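Local coordinates for protein Non-heme chloroperoxidase CPO-A1 (Streptomyces aureofaciens, PDB 1A8Q) that acts as a cofactor-free haloperoxidase of the alpha/beta hydrolase superfamily that can brominate and may be the chlorinating enzyme of 7-chlorotetracycline biosynthesis, at residues Asp141-Gly146 with Asp197-Thr202; Asp33-Gln38 with Thr89-Ser94; Thr149-Phe154 with Gln187-Gly192. All blocks are in the same frame, centred on the assembly; numbering follows the deposited sequence.

Interaction 1: Asp141-Gly146 with Asp197-Thr202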
loop_
_atom_site.group_PDB
_atom_site.type_symbol
_atom_site.label_atom_id
_atom_site.label_comp_id
_atom_site.label_asym_id
_atom_site.label_seq_id
_atom_site.Cartn_x
_atom_site.Cartn_y
_atom_site.Cartn_z
ATOM N N ASP A 141 3.393 -7.262 -18.069
ATOM C CA ASP A 141 2.498 -7.659 -19.184
ATOM C C ASP A 141 1.582 -8.787 -18.737
ATOM O O ASP A 141 0.386 -8.794 -19.120
ATOM C CB ASP A 141 3.317 -8.128 -20.384
ATOM C CG ASP A 141 4.094 -7.030 -21.074
ATOM O OD1 ASP A 141 3.769 -5.844 -20.917
ATOM O OD2 ASP A 141 5.072 -7.378 -21.784
ATOM N N ALA A 142 2.115 -9.803 -18.070
ATOM C CA ALA A 142 1.379 -10.963 -17.615
ATOM C C ALA A 142 0.304 -10.566 -16.601
ATOM O O ALA A 142 -0.808 -11.128 -16.654
ATOM C CB ALA A 142 2.244 -12.050 -16.978
ATOM N N LEU A 143 0.606 -9.636 -15.689
ATOM C CA LEU A 143 -0.473 -9.209 -14.768
ATOM C C LEU A 143 -1.631 -8.586 -15.522
ATOM O O LEU A 143 -2.803 -8.860 -15.207
ATOM C CB LEU A 143 0.044 -8.196 -13.747
ATOM C CG LEU A 143 1.172 -8.774 -12.881
ATOM C CD1 LEU A 143 1.692 -7.634 -11.983
ATOM C CD2 LEU A 143 0.668 -9.895 -11.964
ATOM N N LYS A 144 -1.336 -7.708 -16.494
ATOM C CA LYS A 144 -2.411 -7.042 -17.203
ATOM C C LYS A 144 -3.190 -8.047 -18.055
ATOM O O LYS A 144 -4.436 -7.953 -18.092
ATOM C CB LYS A 144 -1.895 -5.922 -18.121
ATOM C CG LYS A 144 -1.335 -4.748 -17.324
ATOM C CD LYS A 144 -0.809 -3.687 -18.296
ATOM C CE LYS A 144 0.614 -4.059 -18.707
ATOM N NZ LYS A 144 1.143 -2.942 -19.559
ATOM N N ASN A 145 -2.478 -8.983 -18.681
ATOM C CA ASN A 145 -3.183 -9.993 -19.489
ATOM C C ASN A 145 -4.038 -10.905 -18.611
ATOM O O ASN A 145 -5.091 -11.346 -19.076
ATOM C CB ASN A 145 -2.207 -10.865 -20.287
ATOM C CG ASN A 145 -2.932 -11.716 -21.317
ATOM O OD1 ASN A 145 -2.428 -12.706 -21.844
ATOM N ND2 ASN A 145 -4.177 -11.385 -21.650
ATOM N N GLY A 146 -3.608 -11.154 -17.374
ATOM C CA GLY A 146 -4.409 -12.008 -16.487
ATOM C C GLY A 146 -5.702 -11.310 -16.166
ATOM O O GLY A 146 -6.759 -11.999 -16.129
ATOM N N ASP A 197 0.341 -0.490 -14.865
ATOM C CA ASP A 197 1.170 0.466 -15.608
ATOM C C ASP A 197 1.724 1.510 -14.632
ATOM O O ASP A 197 2.886 1.912 -14.742
ATOM C CB ASP A 197 0.404 1.207 -16.697
ATOM C CG ASP A 197 0.142 0.356 -17.930
ATOM O OD1 ASP A 197 0.819 -0.639 -18.152
ATOM O OD2 ASP A 197 -0.781 0.695 -18.704
ATOM N N ALA A 198 0.853 2.002 -13.744
ATOM C CA ALA A 198 1.360 3.020 -12.831
ATOM C C ALA A 198 2.387 2.419 -11.878
ATOM O O ALA A 198 3.403 3.105 -11.656
ATOM C CB ALA A 198 0.217 3.650 -12.039
ATOM N N PHE A 199 2.102 1.286 -11.224
ATOM C CA PHE A 199 3.069 0.872 -10.185
ATOM C C PHE A 199 4.323 0.242 -10.748
ATOM O O PHE A 199 5.356 0.264 -10.065
ATOM C CB PHE A 199 2.406 -0.023 -9.143
ATOM C CG PHE A 199 1.977 -1.414 -9.475
ATOM C CD1 PHE A 199 2.836 -2.414 -9.861
ATOM C CD2 PHE A 199 0.633 -1.762 -9.242
ATOM C CE1 PHE A 199 2.426 -3.719 -10.063
ATOM C CE2 PHE A 199 0.215 -3.053 -9.482
ATOM C CZ PHE A 199 1.074 -4.042 -9.867
ATOM N N GLY A 200 4.268 -0.261 -11.985
ATOM C CA GLY A 200 5.424 -0.949 -12.542
ATOM C C GLY A 200 6.482 0.091 -12.968
ATOM O O GLY A 200 7.661 -0.257 -12.926
ATOM N N TYR A 201 6.014 1.221 -13.460
ATOM C CA TYR A 201 6.938 2.088 -14.233
ATOM C C TYR A 201 7.201 3.436 -13.610
ATOM O O TYR A 201 8.083 4.173 -14.108
ATOM C CB TYR A 201 6.331 2.249 -15.651
ATOM C CG TYR A 201 6.360 0.916 -16.394
ATOM C CD1 TYR A 201 7.445 0.499 -17.147
ATOM C CD2 TYR A 201 5.253 0.058 -16.303
ATOM C CE1 TYR A 201 7.482 -0.732 -17.777
ATOM C CE2 TYR A 201 5.289 -1.177 -16.923
ATOM C CZ TYR A 201 6.367 -1.546 -17.692
ATOM O OH TYR A 201 6.346 -2.805 -18.272
ATOM N N THR A 202 6.461 3.835 -12.574
ATOM C CA THR A 202 6.657 5.189 -12.036
ATOM C C THR A 202 7.868 5.218 -11.122
ATOM O O THR A 202 8.028 4.332 -10.300
ATOM C CB THR A 202 5.409 5.667 -11.268
ATOM O OG1 THR A 202 4.259 5.634 -12.138
ATOM C CG2 THR A 202 5.580 7.066 -10.710
HETATM O O HOH W 1 3.751 -3.743 -19.353
#

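Interaction 2: Asp33-Gln38 with Thr89-Ser94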
loop_
_atom_site.group_PDB
_atom_site.type_symbol
_atom_site.label_atom_id
_atom_site.label_comp_id
_atom_site.label_asym_id
_atom_site.label_seq_id
_atom_site.Cartn_x
_atom_site.Cartn_y
_atom_site.Cartn_z
ATOM N N ASP A 33 -10.441 -2.642 3.649
ATOM C CA ASP A 33 -10.612 -3.833 4.489
ATOM C C ASP A 33 -9.338 -4.622 4.680
ATOM O O ASP A 33 -9.245 -5.467 5.585
ATOM C CB ASP A 33 -11.621 -4.815 3.852
ATOM C CG ASP A 33 -13.057 -4.377 4.068
ATOM O OD1 ASP A 33 -13.257 -3.483 4.891
ATOM O OD2 ASP A 33 -13.974 -4.901 3.365
ATOM N N ALA A 34 -8.274 -4.435 3.884
ATOM C CA ALA A 34 -6.984 -5.056 4.023
ATOM C C ALA A 34 -6.259 -4.547 5.279
ATOM O O ALA A 34 -5.192 -5.114 5.520
ATOM C CB ALA A 34 -6.058 -4.781 2.834
ATOM N N TRP A 35 -6.828 -3.607 5.986
ATOM C CA TRP A 35 -6.146 -3.069 7.155
ATOM C C TRP A 35 -6.967 -3.276 8.423
ATOM O O TRP A 35 -6.612 -2.685 9.455
ATOM C CB TRP A 35 -6.028 -1.551 6.978
ATOM C CG TRP A 35 -5.040 -1.132 5.905
ATOM C CD1 TRP A 35 -5.319 -0.376 4.817
ATOM C CD2 TRP A 35 -3.614 -1.277 5.978
ATOM N NE1 TRP A 35 -4.135 -0.092 4.135
ATOM C CE2 TRP A 35 -3.087 -0.628 4.826
ATOM C CE3 TRP A 35 -2.746 -1.973 6.799
ATOM C CZ2 TRP A 35 -1.707 -0.628 4.565
ATOM C CZ3 TRP A 35 -1.366 -1.943 6.574
ATOM C CH2 TRP A 35 -0.868 -1.296 5.412
ATOM N N GLN A 36 -8.061 -4.039 8.406
ATOM C CA GLN A 36 -8.861 -4.056 9.647
ATOM C C GLN A 36 -8.058 -4.512 10.851
ATOM O O GLN A 36 -8.341 -3.993 11.934
ATOM C CB GLN A 36 -10.082 -4.970 9.440
ATOM C CG GLN A 36 -11.036 -4.202 8.494
ATOM C CD GLN A 36 -12.497 -4.482 8.812
ATOM O OE1 GLN A 36 -12.831 -4.777 9.961
ATOM N NE2 GLN A 36 -13.347 -4.371 7.795
ATOM N N ASP A 37 -7.154 -5.476 10.712
ATOM C CA ASP A 37 -6.379 -5.910 11.884
ATOM C C ASP A 37 -5.579 -4.737 12.468
ATOM O O ASP A 37 -5.516 -4.598 13.698
ATOM C CB ASP A 37 -5.469 -7.038 11.484
ATOM C CG ASP A 37 -6.175 -8.337 11.109
ATOM O OD1 ASP A 37 -6.686 -9.075 11.963
ATOM O OD2 ASP A 37 -6.092 -8.685 9.921
ATOM N N GLN A 38 -4.929 -3.975 11.607
ATOM C CA GLN A 38 -4.112 -2.853 12.063
ATOM C C GLN A 38 -4.924 -1.702 12.564
ATOM O O GLN A 38 -4.546 -0.993 13.513
ATOM C CB GLN A 38 -3.188 -2.339 10.899
ATOM C CG GLN A 38 -2.130 -3.375 10.595
ATOM C CD GLN A 38 -2.603 -4.633 9.918
ATOM O OE1 GLN A 38 -3.435 -4.578 9.011
ATOM N NE2 GLN A 38 -2.066 -5.767 10.346
ATOM N N THR A 89 0.324 9.983 10.942
ATOM C CA THR A 89 1.255 8.972 10.445
ATOM C C THR A 89 0.568 8.296 9.241
ATOM O O THR A 89 -0.538 7.816 9.435
ATOM C CB THR A 89 1.598 7.932 11.497
ATOM O OG1 THR A 89 2.410 8.597 12.504
ATOM C CG2 THR A 89 2.486 6.827 10.905
ATOM N N LEU A 90 1.244 8.276 8.114
ATOM C CA LEU A 90 0.692 7.575 6.950
ATOM C C LEU A 90 1.358 6.222 6.904
ATOM O O LEU A 90 2.587 6.083 7.079
ATOM C CB LEU A 90 1.079 8.285 5.638
ATOM C CG LEU A 90 0.461 9.682 5.461
ATOM C CD1 LEU A 90 0.981 10.241 4.130
ATOM C CD2 LEU A 90 -1.056 9.616 5.484
ATOM N N VAL A 91 0.576 5.167 6.693
ATOM C CA VAL A 91 1.121 3.806 6.678
ATOM C C VAL A 91 0.665 3.226 5.328
ATOM O O VAL A 91 -0.544 3.210 5.095
ATOM C CB VAL A 91 0.495 2.958 7.789
ATOM C CG1 VAL A 91 0.989 1.523 7.695
ATOM C CG2 VAL A 91 0.807 3.573 9.169
ATOM N N ALA A 92 1.594 2.813 4.490
ATOM C CA ALA A 92 1.188 2.361 3.150
ATOM C C ALA A 92 1.695 0.976 2.849
ATOM O O ALA A 92 2.775 0.580 3.291
ATOM C CB ALA A 92 1.818 3.370 2.165
ATOM N N HIS A 93 0.893 0.214 2.080
ATOM C CA HIS A 93 1.385 -1.104 1.641
ATOM C C HIS A 93 1.488 -1.137 0.110
ATOM O O HIS A 93 0.641 -0.555 -0.553
ATOM C CB HIS A 93 0.339 -2.177 2.053
ATOM C CG HIS A 93 0.605 -3.524 1.472
ATOM N ND1 HIS A 93 -0.387 -4.113 0.663
ATOM C CD2 HIS A 93 1.614 -4.394 1.523
ATOM C CE1 HIS A 93 0.060 -5.298 0.277
ATOM N NE2 HIS A 93 1.277 -5.502 0.780
ATOM N N SER A 94 2.537 -1.782 -0.389
ATOM C CA SER A 94 2.665 -2.052 -1.837
ATOM C C SER A 94 2.569 -0.832 -2.702
ATOM O O SER A 94 3.233 0.178 -2.428
ATOM C CB SER A 94 1.538 -3.100 -2.115
ATOM O OG SER A 94 1.848 -3.792 -3.315
#

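Interaction 3: Thr149-Phe154 with Gln187-Gly192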
loop_
_atom_site.group_PDB
_atom_site.type_symbol
_atom_site.label_atom_id
_atom_site.label_comp_id
_atom_site.label_asym_id
_atom_site.label_seq_id
_atom_site.Cartn_x
_atom_site.Cartn_y
_atom_site.Cartn_z
ATOM N N THR A 149 -7.989 -11.425 -19.249
ATOM C CA THR A 149 -8.427 -12.743 -19.704
ATOM C C THR A 149 -9.604 -13.244 -18.879
ATOM O O THR A 149 -10.654 -13.588 -19.445
ATOM C CB THR A 149 -7.277 -13.743 -19.584
ATOM O OG1 THR A 149 -6.233 -13.319 -20.490
ATOM C CG2 THR A 149 -7.702 -15.157 -19.936
ATOM N N GLU A 150 -9.433 -13.229 -17.573
ATOM C CA GLU A 150 -10.576 -13.658 -16.695
ATOM C C GLU A 150 -10.141 -13.204 -15.284
ATOM O O GLU A 150 -9.420 -13.948 -14.611
ATOM C CB GLU A 150 -10.798 -15.145 -16.789
ATOM C CG GLU A 150 -12.267 -15.515 -16.433
ATOM C CD GLU A 150 -12.559 -15.233 -14.952
ATOM O OE1 GLU A 150 -12.258 -16.108 -14.153
ATOM O OE2 GLU A 150 -13.040 -14.130 -14.648
ATOM N N ARG A 151 -10.562 -12.017 -14.905
ATOM C CA ARG A 151 -10.081 -11.471 -13.604
ATOM C C ARG A 151 -10.404 -12.300 -12.383
ATOM O O ARG A 151 -9.628 -12.252 -11.426
ATOM C CB ARG A 151 -10.629 -10.039 -13.512
ATOM C CG ARG A 151 -12.130 -9.868 -13.322
ATOM C CD ARG A 151 -12.622 -8.412 -13.321
ATOM N NE ARG A 151 -14.104 -8.382 -13.239
ATOM C CZ ARG A 151 -14.845 -8.116 -12.169
ATOM N NH1 ARG A 151 -14.303 -7.770 -11.004
ATOM N NH2 ARG A 151 -16.189 -8.143 -12.177
ATOM N N SER A 152 -11.591 -12.932 -12.360
ATOM C CA SER A 152 -11.949 -13.683 -11.125
ATOM C C SER A 152 -10.989 -14.813 -10.845
ATOM O O SER A 152 -10.413 -14.920 -9.730
ATOM C CB SER A 152 -13.389 -14.180 -11.271
ATOM O OG SER A 152 -13.760 -14.879 -10.067
ATOM N N GLN A 153 -10.720 -15.680 -11.836
ATOM C CA GLN A 153 -9.752 -16.747 -11.685
ATOM C C GLN A 153 -8.358 -16.134 -11.446
ATOM O O GLN A 153 -7.598 -16.705 -10.684
ATOM C CB GLN A 153 -9.620 -17.601 -12.977
ATOM C CG GLN A 153 -8.750 -18.836 -12.793
ATOM C CD GLN A 153 -9.231 -19.759 -11.696
ATOM O OE1 GLN A 153 -10.435 -20.023 -11.566
ATOM N NE2 GLN A 153 -8.325 -20.302 -10.877
ATOM N N PHE A 154 -8.088 -15.016 -12.114
ATOM C CA PHE A 154 -6.746 -14.404 -11.955
ATOM C C PHE A 154 -6.475 -14.017 -10.507
ATOM O O PHE A 154 -5.330 -14.156 -10.019
ATOM C CB PHE A 154 -6.609 -13.183 -12.866
ATOM C CG PHE A 154 -5.227 -12.534 -12.747
ATOM C CD1 PHE A 154 -4.128 -13.199 -13.215
ATOM C CD2 PHE A 154 -5.154 -11.252 -12.212
ATOM C CE1 PHE A 154 -2.859 -12.564 -13.139
ATOM C CE2 PHE A 154 -3.897 -10.625 -12.145
ATOM C CZ PHE A 154 -2.807 -11.308 -12.623
ATOM N N GLN A 187 -12.888 -4.235 -7.343
ATOM C CA GLN A 187 -12.111 -3.236 -8.109
ATOM C C GLN A 187 -12.609 -3.151 -9.572
ATOM O O GLN A 187 -12.871 -4.211 -10.136
ATOM C CB GLN A 187 -10.681 -3.731 -8.107
ATOM C CG GLN A 187 -9.686 -2.801 -8.834
ATOM C CD GLN A 187 -8.340 -3.456 -9.038
ATOM O OE1 GLN A 187 -7.251 -2.901 -8.649
ATOM N NE2 GLN A 187 -8.304 -4.590 -9.671
ATOM N N THR A 188 -12.582 -1.950 -10.135
ATOM C CA THR A 188 -12.981 -1.892 -11.561
ATOM C C THR A 188 -11.958 -2.628 -12.389
ATOM O O THR A 188 -10.749 -2.715 -12.100
ATOM C CB THR A 188 -13.072 -0.456 -12.082
ATOM O OG1 THR A 188 -11.754 0.117 -11.961
ATOM C CG2 THR A 188 -14.068 0.355 -11.273
ATOM N N ILE A 189 -12.368 -3.103 -13.595
ATOM C CA ILE A 189 -11.383 -3.799 -14.438
ATOM C C ILE A 189 -10.344 -2.812 -14.976
ATOM O O ILE A 189 -9.172 -3.192 -15.028
ATOM C CB ILE A 189 -12.083 -4.528 -15.623
ATOM C CG1 ILE A 189 -11.078 -5.485 -16.276
ATOM C CG2 ILE A 189 -12.711 -3.485 -16.543
ATOM C CD1 ILE A 189 -11.732 -6.437 -17.301
ATOM N N GLU A 190 -10.711 -1.550 -15.162
ATOM C CA GLU A 190 -9.775 -0.546 -15.690
ATOM C C GLU A 190 -8.781 -0.194 -14.586
ATOM O O GLU A 190 -7.598 -0.025 -14.886
ATOM C CB GLU A 190 -10.555 0.680 -16.140
ATOM C CG GLU A 190 -9.689 1.784 -16.775
ATOM C CD GLU A 190 -8.956 1.403 -18.021
ATOM O OE1 GLU A 190 -8.998 0.251 -18.517
ATOM O OE2 GLU A 190 -8.189 2.288 -18.505
ATOM N N GLY A 191 -9.250 -0.138 -13.345
ATOM C CA GLY A 191 -8.272 0.130 -12.253
ATOM C C GLY A 191 -7.325 -1.056 -12.114
ATOM O O GLY A 191 -6.116 -0.894 -11.806
ATOM N N GLY A 192 -7.819 -2.267 -12.328
ATOM C CA GLY A 192 -7.022 -3.481 -12.302
ATOM C C GLY A 192 -5.815 -3.361 -13.239
ATOM O O GLY A 192 -4.648 -3.489 -12.832
HETATM O O HOH W 2 -11.707 -7.445 -10.138
#

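Interaction 1: Asp141-Gly146 with Asp197-Thr202
Lys-144 and Asp-197 form a salt bridge between helix 137-162 and helix 189-201. Both helices lie in the insertion between strands 112-118 and 215-220, the cap region of the alpha/beta hydrolase fold. The lysine can be followed outward. Its side chain sets out toward the other helix, but CB and CG are still too far to touch it. CD is already 3.5 Å from Asp-197 OD1. The chain then bends at chi3 (-84°), which puts CE at the same distance from that oxygen and turns NZ in to it. Lys-144 NZ to Asp-197 OD1 is 2.7 Å. The ammonium meets the syn lone pair of OD1, on the side of OD2. The two side chains cross at about a right angle. Asp-197 OD2 pairs with Arg-194 of its own helix, so the carboxylate lies between two positive groups. This probably favours its charged form.

A water makes a second bridge. It accepts from Lys-144 NZ at 2.7 Å. It donates to Asp-141 OD1 at 2.6 Å and to Tyr-201 OH at 3.0 Å. NZ therefore links acidic groups of both helices, one directly and one through the water. Tyr-201 OH is also hydrogen-bonded to Asp-137, earlier on helix 137-162.

An apolar contact lies beside the polar one. Leu-143 also points at helix 189-201 and brings a methyl to Phe-199. That ring is buried and packs edge-to-face with Trp-28. Its side chain is about 6 Å from that of the catalytic Ser-94, so this part of the cap comes close to the active site. The methyl arrives at the ring edge, near the ring plane, with Leu-143 CD1 4.2 Å from Phe-199 CZ.

Interaction 2: Asp33-Gln38 with Thr89-Ser94
Trp-35 packs its indole against strand 88-93, next to the strand's neighbour 21-25 in the central sheet of the alpha/beta hydrolase fold. Along 89-94 the contact begins at Val-91. Its CG1 is anti to the backbone N (chi1 176°), and this methyl is 4.1 Å from Trp-35 CH2. The carbonyl of Val-91 comes obliquely to the indole, with Val-91 O 4.0 Å from Trp-35 CZ2. At Ala-92 the side chain points away, toward helix 96-107. Ala-92 C still lies at the edge of the indole, 4.1 Å from Trp-35 CZ2.

His-93 makes the tightest approach. Its CB is 3.6 Å from Trp-35 CZ2, and its N lies in the plane of the indole at the edge. The imidazole then leads away from the tryptophan and meets the ring of His-252. The segment ends at Ser-94, whose CB sits over one face of the His-93 ring. Ser-94 is the nucleophile of the catalytic triad with Asp-223 and His-252. Its backbone (phi 55°, psi -126°) has the strained shape of a nucleophile elbow.

All four touching residues are buried. The indole meets CB and backbone of His-93 by van der Waals contact, which uses none of the polar atoms of the imidazole. His-93 NE2 is left to bond the backbone O of the triad residue His-252.

Interaction 3: Thr149-Phe154 with Gln187-Gly192
A chi1 of 70° places CG of Arg-151 between its backbone N and carbonyl carbon, and the chain then runs extended to NE. Together these torsions carry the arginine across to the start of helix 189-201, beside Ile-189 and Gln-187. The aliphatic part touches first, with Arg-151 CD 4.4 Å from Ile-189 CG1. Beyond it, the guanidinium comes obliquely to the backbone of Gln-187. Arg-151 NH1 is 3.9 Å from Gln-187 O, which is too long for a direct bond. A water fills the role in part. It lies at the edge of the guanidinium, in its plane, and accepts from Arg-151 NH1 at 2.8 Å. Its further bond to Gln-187 O is weak. The contact is small and partly buried, and its Ile-189 side is exposed.

Each segment has its own local bracing. Helix 137-162 is kinked here, and the amides of Ser-152 and Gln-153 have no bond to the preceding turn. The carboxylate of Glu-150 accepts from both instead. Gln-153 N is 2.8 Å from Glu-150 OE1, and Ser-152 N is 3.0 Å from Glu-150 OE2. Both amides approach from above the carboxylate plane. In the other segment, Thr-188 is the N-cap of helix 189-201. Its OG1 accepts from Gly-191 N at 2.9 Å and is also hydrogen-bonded to Tyr-67 OH.

The contact joins the middle of helix 137-162 to the start of helix 189-201 and the residue just before its N-cap. Ile-189 also packs on Val-147 and Gln-187 on Trp-155, both of helix 137-162. Ser-152 OG bonds Trp-181 of helix 174-184. Gln-187 also touches Trp-28 and Pro-29, in the loop after strand 21-25.

How the interactions relate
Interaction 2 comes first along the chain and closes before the other two begin. It packs the start of helix 36-44 on strand 88-93 of the central sheet, which leads to the catalytic serine. Interactions 1 and 3 both join helices 137-162 and 189-201 in the cap region. Interaction 3 is nested inside the loop closed by interaction 1. Their centres are about 12 Å apart, and they touch where Phe-154 packs on the backbone of Leu-143 and Gly-146. The centre of interaction 2 is about 22 Å from each. Its nearest atoms are about 6 Å from interaction 1 and 11 Å from interaction 3. As in other alpha/beta hydrolases, the active site lies between the sheet and the cap helices.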